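Local coordinates for Lmo2125 protein (Listeria monocytogenes serovar 1/2a, PDB 5TU0), which binds maltose as the probable extracellular solute-binding lipoprotein of a carbohydrate uptake system, at residues V295-M307 with A313-D326. The protein carries 2 engineered substitutions. Residues are numbered along the deposited sequence; the frame is centred on the assembly and turned at random. Where two conformers were deposited one is given.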
ATOM      1  N   VAL A 295      21.763  -1.956   3.139  1.00 26.70           N
ATOM      2  CA  VAL A 295      20.496  -2.215   3.822  1.00 26.21           C
ATOM      3  C   VAL A 295      19.494  -3.003   2.960  1.00 26.15           C
ATOM      4  O   VAL A 295      18.596  -3.657   3.498  1.00 25.46           O
ATOM      5  CB  VAL A 295      19.876  -0.902   4.401  1.00 26.75           C
ATOM      6  CG1 VAL A 295      19.302  -0.022   3.301  1.00 26.09           C
ATOM      7  CG2 VAL A 295      18.764  -1.202   5.393  1.00 27.67           C
ATOM      8  N   THR A 296      19.659  -2.957   1.633  1.00 26.32           N
ATOM      9  CA  THR A 296      18.778  -3.697   0.723  1.00 26.96           C
ATOM     10  C   THR A 296      19.389  -5.022   0.233  1.00 27.83           C
ATOM     11  O   THR A 296      18.802  -5.676  -0.635  1.00 28.40           O
ATOM     12  CB  THR A 296      18.269  -2.839  -0.474  1.00 26.89           C
ATOM     13  OG1 THR A 296      19.370  -2.394  -1.279  1.00 28.73           O
ATOM     14  CG2 THR A 296      17.496  -1.650   0.014  1.00 26.59           C
ATOM     15  N   ASN A 297      20.539  -5.444   0.779  1.00 28.27           N
ATOM     16  CA  ASN A 297      21.086  -6.744   0.372  1.00 28.86           C
ATOM     17  C   ASN A 297      20.301  -7.857   1.074  1.00 29.48           C
ATOM     18  O   ASN A 297      19.468  -7.588   1.951  1.00 28.44           O
ATOM     19  CB  ASN A 297      22.617  -6.864   0.546  1.00 29.09           C
ATOM     20  CG  ASN A 297      23.082  -6.936   1.999  1.00 29.18           C
ATOM     21  OD1 ASN A 297      22.341  -7.288   2.901  1.00 28.02           O
ATOM     22  ND2 ASN A 297      24.350  -6.594   2.209  1.00 29.85           N
ATOM     23  N   GLN A 298      20.554  -9.100   0.691  1.00 30.99           N
ATOM     24  CA  GLN A 298      19.795 -10.229   1.245  1.00 31.58           C
ATOM     25  C   GLN A 298      19.916 -10.384   2.758  1.00 31.76           C
ATOM     26  O   GLN A 298      18.919 -10.554   3.433  1.00 30.92           O
ATOM     27  CB  GLN A 298      20.206 -11.539   0.577  1.00 33.68           C
ATOM     28  CG  GLN A 298      19.433 -12.742   1.116  1.00 34.69           C
ATOM     29  CD  GLN A 298      19.780 -14.030   0.407  1.00 35.70           C
ATOM     30  OE1 GLN A 298      20.570 -14.045  -0.528  1.00 34.88           O
ATOM     31  NE2 GLN A 298      19.162 -15.120   0.842  1.00 37.01           N
ATOM     32  N   LYS A 299      21.137 -10.330   3.280  1.00 32.58           N
ATOM     33  CA  LYS A 299      21.358 -10.484   4.719  1.00 33.40           C
ATOM     34  C   LYS A 299      20.547  -9.468   5.543  1.00 31.96           C
ATOM     35  O   LYS A 299      19.815  -9.844   6.469  1.00 32.94           O
ATOM     36  CB  LYS A 299      22.865 -10.352   5.049  1.00 34.87           C
ATOM     37  CG  LYS A 299      23.215 -10.595   6.513  1.00 36.50           C
ATOM     38  CD  LYS A 299      24.723 -10.587   6.745  1.00 38.64           C
ATOM     39  CE  LYS A 299      25.083 -10.919   8.187  1.00 40.60           C
ATOM     40  NZ  LYS A 299      24.590  -9.888   9.148  1.00 40.49           N
ATOM     41  N   ASN A 300      20.649  -8.195   5.181  1.00 30.56           N
ATOM     42  CA  ASN A 300      19.996  -7.138   5.961  1.00 29.90           C
ATOM     43  C   ASN A 300      18.494  -7.107   5.749  1.00 28.35           C
ATOM     44  O   ASN A 300      17.754  -6.751   6.651  1.00 28.39           O
ATOM     45  CB  ASN A 300      20.663  -5.794   5.700  1.00 29.21           C
ATOM     46  CG  ASN A 300      22.098  -5.778   6.169  1.00 30.52           C
ATOM     47  OD1 ASN A 300      22.393  -6.104   7.335  1.00 30.98           O
ATOM     48  ND2 ASN A 300      23.007  -5.433   5.268  1.00 30.30           N
ATOM     49  N   GLN A 301      18.047  -7.512   4.564  1.00 28.56           N
ATOM     50  CA  GLN A 301      16.608  -7.627   4.306  1.00 28.29           C
ATOM     51  C   GLN A 301      16.006  -8.788   5.122  1.00 29.31           C
ATOM     52  O   GLN A 301      14.884  -8.689   5.619  1.00 28.24           O
ATOM     53  CB  GLN A 301      16.356  -7.751   2.813  1.00 28.40           C
ATOM     54  CG  GLN A 301      16.484  -6.409   2.116  1.00 27.11           C
ATOM     55  CD  GLN A 301      15.133  -5.742   1.928  1.00 26.71           C
ATOM     56  OE1 GLN A 301      14.420  -6.087   1.001  1.00 26.51           O
ATOM     57  NE2 GLN A 301      14.785  -4.778   2.791  1.00 25.85           N
ATOM     58  N   GLU A 302      16.768  -9.866   5.298  1.00 31.02           N
ATOM     59  CA  GLU A 302      16.310 -10.981   6.144  1.00 32.78           C
ATOM     60  C   GLU A 302      16.255 -10.534   7.603  1.00 32.73           C
ATOM     61  O   GLU A 302      15.295 -10.849   8.312  1.00 33.28           O
ATOM     62  CB  GLU A 302      17.171 -12.238   5.961  1.00 34.42           C
ATOM     63  CG  GLU A 302      16.957 -12.847   4.588  1.00 35.51           C
ATOM     64  CD  GLU A 302      17.798 -14.070   4.291  1.00 37.60           C
ATOM     65  OE1 GLU A 302      18.648 -14.479   5.128  1.00 38.87           O
ATOM     66  OE2 GLU A 302      17.588 -14.612   3.186  1.00 38.04           O
ATOM     67  N   THR A 303      17.255  -9.776   8.047  1.00 31.75           N
ATOM     68  CA  THR A 303      17.228  -9.257   9.427  1.00 31.99           C
ATOM     69  C   THR A 303      16.016  -8.312   9.611  1.00 30.82           C
ATOM     70  O   THR A 303      15.354  -8.338  10.652  1.00 30.36           O
ATOM     71  CB  THR A 303      18.525  -8.523   9.794  1.00 31.69           C
ATOM     72  OG1 THR A 303      19.625  -9.434   9.668  1.00 33.24           O
ATOM     73  CG2 THR A 303      18.467  -7.984  11.214  1.00 31.97           C
ATOM     74  N   LEU A 304      15.726  -7.499   8.600  1.00 29.58           N
ATOM     75  CA  LEU A 304      14.555  -6.604   8.679  1.00 29.24           C
ATOM     76  C   LEU A 304      13.297  -7.416   8.963  1.00 28.68           C
ATOM     77  O   LEU A 304      12.527  -7.085   9.868  1.00 28.20           O
ATOM     78  CB  LEU A 304      14.364  -5.804   7.384  1.00 28.96           C
ATOM     79  CG  LEU A 304      13.117  -4.904   7.332  1.00 28.54           C
ATOM     80  CD1 LEU A 304      13.205  -3.776   8.345  1.00 28.72           C
ATOM     81  CD2 LEU A 304      12.928  -4.361   5.924  1.00 29.01           C
ATOM     82  N   TYR A 305      13.090  -8.481   8.194  1.00 29.15           N
ATOM     83  CA  TYR A 305      11.915  -9.329   8.384  1.00 30.44           C
ATOM     84  C   TYR A 305      11.920  -9.992   9.757  1.00 31.94           C
ATOM     85  O   TYR A 305      10.886 -10.096  10.421  1.00 30.60           O
ATOM     86  CB  TYR A 305      11.813 -10.405   7.299  1.00 31.59           C
ATOM     87  CG  TYR A 305      10.618 -11.307   7.514  1.00 32.31           C
ATOM     88  CD1 TYR A 305       9.334 -10.869   7.195  1.00 32.14           C
ATOM     89  CD2 TYR A 305      10.760 -12.578   8.067  1.00 33.87           C
ATOM     90  CE1 TYR A 305       8.228 -11.668   7.413  1.00 32.68           C
ATOM     91  CE2 TYR A 305       9.653 -13.386   8.285  1.00 35.13           C
ATOM     92  CZ  TYR A 305       8.387 -12.917   7.943  1.00 34.59           C
ATOM     93  OH  TYR A 305       7.280 -13.697   8.142  1.00 35.95           O
ATOM     94  N   ASP A 306      13.095 -10.455  10.169  1.00 32.84           N
ATOM     95  CA  ASP A 306      13.225 -11.087  11.463  1.00 34.51           C
ATOM     96  C   ASP A 306      12.821 -10.151  12.608  1.00 33.44           C
ATOM     97  O   ASP A 306      12.172 -10.582  13.548  1.00 34.15           O
ATOM     98  CB  ASP A 306      14.672 -11.570  11.683  1.00 36.15           C
ATOM     99  CG  ASP A 306      15.039 -12.798  10.845  1.00 38.63           C
ATOM    100  OD1 ASP A 306      14.149 -13.502  10.337  1.00 42.10           O
ATOM    101  OD2 ASP A 306      16.248 -13.090  10.726  1.00 40.38           O
ATOM    102  N   MET A 307      13.191  -8.883  12.488  0.50 32.32           N
ATOM    103  CA  MET A 307      12.940  -7.881  13.514  0.50 32.55           C
ATOM    104  C   MET A 307      11.551  -7.250  13.527  0.50 32.45           C
ATOM    105  O   MET A 307      10.996  -6.967  14.591  0.50 32.91           O
ATOM    106  CB  MET A 307      13.958  -6.754  13.325  0.50 31.48           C
ATOM    107  CG  MET A 307      15.377  -7.189  13.614  0.50 31.86           C
ATOM    108  SD  MET A 307      15.570  -7.573  15.355  0.50 32.45           S
ATOM    109  CE  MET A 307      15.454  -5.941  16.077  0.50 32.45           C
ATOM    110  N   ALA A 313      11.558  -6.378   0.100  1.00 28.53           N
ATOM    111  CA  ALA A 313      11.505  -6.107  -1.332  1.00 28.53           C
ATOM    112  C   ALA A 313      12.494  -7.011  -2.066  1.00 28.27           C
ATOM    113  O   ALA A 313      12.194  -7.518  -3.138  1.00 28.28           O
ATOM    114  CB  ALA A 313      11.835  -4.652  -1.607  1.00 27.60           C
ATOM    115  N   ASN A 314      13.675  -7.209  -1.479  1.00 29.02           N
ATOM    116  CA  ASN A 314      14.727  -8.062  -2.073  1.00 30.24           C
ATOM    117  C   ASN A 314      14.141  -9.461  -2.248  1.00 31.57           C
ATOM    118  O   ASN A 314      13.645 -10.040  -1.285  1.00 30.68           O
ATOM    119  CB  ASN A 314      15.984  -8.055  -1.162  1.00 30.35           C
ATOM    120  CG  ASN A 314      17.113  -8.910  -1.692  1.00 31.00           C
ATOM    121  OD1 ASN A 314      16.916 -10.082  -2.008  1.00 32.93           O
ATOM    122  ND2 ASN A 314      18.326  -8.342  -1.756  1.00 30.90           N
ATOM    123  N   LEU A 315      14.168  -9.978  -3.478  1.00 32.18           N
ATOM    124  CA  LEU A 315      13.547 -11.276  -3.782  1.00 34.21           C
ATOM    125  C   LEU A 315      14.168 -12.464  -3.045  1.00 35.20           C
ATOM    126  O   LEU A 315      13.444 -13.363  -2.625  1.00 35.30           O
ATOM    127  CB  LEU A 315      13.536 -11.535  -5.293  1.00 35.42           C
ATOM    128  CG  LEU A 315      12.701 -10.552  -6.115  1.00 35.89           C
ATOM    129  CD1 LEU A 315      12.886 -10.780  -7.608  1.00 37.74           C
ATOM    130  CD2 LEU A 315      11.231 -10.625  -5.745  1.00 35.74           C
ATOM    131  N   LYS A 316      15.497 -12.476  -2.885  1.00 36.18           N
ATOM    132  CA  LYS A 316      16.147 -13.575  -2.170  1.00 37.11           C
ATOM    133  C   LYS A 316      15.628 -13.574  -0.726  1.00 35.64           C
ATOM    134  O   LYS A 316      15.326 -14.627  -0.159  1.00 35.53           O
ATOM    135  CB  LYS A 316      17.683 -13.441  -2.166  1.00 40.19           C
ATOM    136  CG  LYS A 316      18.400 -13.151  -3.494  1.00 42.36           C
ATOM    137  CD  LYS A 316      18.311 -14.241  -4.549  1.00 45.98           C
ATOM    138  CE  LYS A 316      17.111 -14.118  -5.486  1.00 47.74           C
ATOM    139  NZ  LYS A 316      17.191 -12.941  -6.414  1.00 47.48           N
ATOM    140  N   ALA A 317      15.547 -12.380  -0.133  1.00 33.31           N
ATOM    141  CA  ALA A 317      15.042 -12.212   1.236  1.00 33.09           C
ATOM    142  C   ALA A 317      13.546 -12.496   1.314  1.00 32.59           C
ATOM    143  O   ALA A 317      13.065 -13.002   2.319  1.00 31.55           O
ATOM    144  CB  ALA A 317      15.326 -10.811   1.749  1.00 31.75           C
ATOM    145  N   ARG A 318      12.808 -12.158   0.255  1.00 32.48           N
ATOM    146  CA  ARG A 318      11.361 -12.410   0.251  1.00 33.28           C
ATOM    147  C   ARG A 318      11.058 -13.921   0.238  1.00 35.01           C
ATOM    148  O   ARG A 318      10.108 -14.368   0.888  1.00 35.22           O
ATOM    149  CB  ARG A 318      10.687 -11.712  -0.926  1.00 32.92           C
ATOM    150  CG  ARG A 318       9.177 -11.638  -0.794  1.00 32.68           C
ATOM    151  CD  ARG A 318       8.550 -11.006  -2.026  1.00 32.70           C
ATOM    152  NE  ARG A 318       9.170  -9.733  -2.413  1.00 32.24           N
ATOM    153  CZ  ARG A 318       8.822  -9.032  -3.491  1.00 31.34           C
ATOM    154  NH1 ARG A 318       7.849  -9.458  -4.285  1.00 30.73           N
ATOM    155  NH2 ARG A 318       9.467  -7.906  -3.783  1.00 30.92           N
ATOM    156  N   ASP A 319      11.857 -14.697  -0.499  1.00 36.98           N
ATOM    157  CA  ASP A 319      11.725 -16.169  -0.510  1.00 39.64           C
ATOM    158  C   ASP A 319      11.993 -16.736   0.883  1.00 39.20           C
ATOM    159  O   ASP A 319      11.261 -17.612   1.348  1.00 39.20           O
ATOM    160  CB  ASP A 319      12.683 -16.825  -1.512  1.00 43.21           C
ATOM    161  CG  ASP A 319      12.256 -16.629  -2.962  1.00 46.81           C
ATOM    162  OD1 ASP A 319      11.119 -16.164  -3.214  1.00 50.95           O
ATOM    163  OD2 ASP A 319      13.058 -16.964  -3.862  1.00 50.57           O
ATOM    164  N   THR A 320      13.042 -16.241   1.546  1.00 37.41           N
ATOM    165  CA  THR A 320      13.349 -16.676   2.895  1.00 37.58           C
ATOM    166  C   THR A 320      12.162 -16.360   3.831  1.00 37.17           C
ATOM    167  O   THR A 320      11.811 -17.164   4.696  1.00 38.38           O
ATOM    168  CB  THR A 320      14.623 -16.005   3.440  1.00 36.86           C
ATOM    169  OG1 THR A 320      15.743 -16.338   2.607  1.00 36.80           O
ATOM    170  CG2 THR A 320      14.912 -16.463   4.874  1.00 37.66           C
ATOM    171  N   ALA A 321      11.550 -15.192   3.658  1.00 36.74           N
ATOM    172  CA  ALA A 321      10.412 -14.812   4.511  1.00 36.41           C
ATOM    173  C   ALA A 321       9.244 -15.751   4.284  1.00 37.71           C
ATOM    174  O   ALA A 321       8.616 -16.191   5.245  1.00 38.33           O
ATOM    175  CB  ALA A 321      10.003 -13.373   4.267  1.00 35.43           C
ATOM    176  N   LYS A 322       8.978 -16.066   3.014  1.00 38.87           N
ATOM    177  CA  LYS A 322       7.908 -16.995   2.634  1.00 42.28           C
ATOM    178  C   LYS A 322       8.068 -18.385   3.286  1.00 44.05           C
ATOM    179  O   LYS A 322       7.077 -18.995   3.702  1.00 43.30           O
ATOM    180  CB  LYS A 322       7.846 -17.151   1.106  1.00 43.90           C
ATOM    181  CG  LYS A 322       6.735 -18.071   0.620  1.00 47.00           C
ATOM    182  CD  LYS A 322       6.644 -18.136  -0.896  1.00 48.86           C
ATOM    183  CE  LYS A 322       5.588 -19.154  -1.313  1.00 53.00           C
ATOM    184  NZ  LYS A 322       5.318 -19.182  -2.783  1.00 54.38           N
ATOM    185  N   SER A 323       9.311 -18.859   3.370  0.50 44.96           N
ATOM    186  CA  SER A 323       9.623 -20.158   3.970  0.50 46.85           C
ATOM    187  C   SER A 323       9.297 -20.246   5.462  0.50 47.60           C
ATOM    188  O   SER A 323       9.187 -21.348   6.001  0.50 49.37           O
ATOM    189  CB  SER A 323      11.102 -20.484   3.756  0.50 47.85           C
ATOM    190  OG  SER A 323      11.410 -20.536   2.375  0.50 48.25           O
ATOM    191  N   LYS A 324       9.150 -19.100   6.126  1.00 46.94           N
ATOM    192  CA  LYS A 324       8.815 -19.065   7.574  1.00 48.19           C
ATOM    193  C   LYS A 324       7.372 -19.493   7.790  1.00 48.62           C
ATOM    194  O   LYS A 324       6.962 -19.752   8.915  1.00 50.30           O
ATOM    195  CB  LYS A 324       8.996 -17.672   8.191  1.00 48.10           C
ATOM    196  CG  LYS A 324      10.380 -17.049   8.053  1.00 49.11           C
ATOM    197  CD  LYS A 324      11.494 -17.886   8.637  1.00 51.09           C
ATOM    198  CE  LYS A 324      12.810 -17.146   8.491  1.00 51.26           C
ATOM    199  NZ  LYS A 324      13.949 -17.946   9.011  1.00 53.39           N
ATOM    200  N   ASN A 325       6.604 -19.501   6.704  1.00 47.36           N
ATOM    201  CA  ASN A 325       5.222 -19.955   6.703  1.00 46.91           C
ATOM    202  C   ASN A 325       4.299 -19.168   7.655  1.00 45.51           C
ATOM    203  O   ASN A 325       3.456 -19.752   8.332  1.00 46.59           O
ATOM    204  CB  ASN A 325       5.169 -21.471   6.973  1.00 49.75           C
ATOM    205  CG  ASN A 325       3.844 -22.089   6.570  1.00 51.61           C
ATOM    206  OD1 ASN A 325       3.120 -21.543   5.741  1.00 52.32           O
ATOM    207  ND2 ASN A 325       3.525 -23.233   7.146  1.00 54.63           N
ATOM    208  N   ASP A 326       4.478 -17.847   7.702  1.00 42.78           N
ATOM    209  CA  ASP A 326       3.622 -16.955   8.482  1.00 41.16           C
ATOM    210  C   ASP A 326       2.477 -16.547   7.547  1.00 39.46           C
ATOM    211  O   ASP A 326       2.721 -16.126   6.408  1.00 36.98           O
ATOM    212  CB  ASP A 326       4.374 -15.705   8.922  1.00 40.94           C
ATOM    213  CG  ASP A 326       3.470 -14.696   9.594  1.00 41.83           C
ATOM    214  OD1 ASP A 326       2.755 -15.082  10.539  1.00 45.01           O
ATOM    215  OD2 ASP A 326       3.446 -13.525   9.165  1.00 41.91           O
TER
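Two consecutive helices of the solute-binding protein fold, 298-307 and 315-323, joined through a short strand, lie side by side, with Tyr-305 packed on Ala-321 and Gln-301 on Ala-317. The connection between them carries the short strand 311-312, which pairs with strand 105-121, and the two helices run in similar directions, 37° apart, their axes approaching to 8.3 Å at the closest. At their N-terminal ends the contact is polar. The chi1 of Asn-314 (180°) swings the amide away from its own backbone N and toward segment 295-307, where ND2 donates to Thr-296 O at 2.9 Å, in the carbonyl plane and nearly straight, while OD1 caps the first turn of its own helix by accepting from Ala-317 N. The bent chain of Gln-301 (chi2 -97°) turns its amide so that OE1 accepts from Asn-314 N at 2.8 Å, again in the carbonyl plane; its NE2 donates to Ala-111 O, so both ends of this buried amide are held. Nearer its backbone, Gln-301 CB meets Ala-317 CB at 3.4 Å, a close methyl-to-methylene fit. On the outer flank the extended Gln-298 crosses Lys-316 at about a right angle, its CD 3.4 Å from Lys-316 CB, and the lysine NZ goes on to a salt bridge with Asp-91. Glu-302 OE2 takes Thr-320 OG1 at 2.6 Å and Gln-298 NE2 from opposite faces of its carboxylate. Farther along, Ala-321 CB sits 3.7 Å from the Tyr-305 ring centroid, almost on the ring normal, in a CH-pi contact, and Lys-324 CG approaches CE2 obliquely. The phenol OH is hydrogen-bonded to Thr-329 OG1, in the following helix 327-336. Held at OE2 by two donors, the Glu-302 carboxylate is probably limited in its rotation, and they would help to stabilise its negative charge.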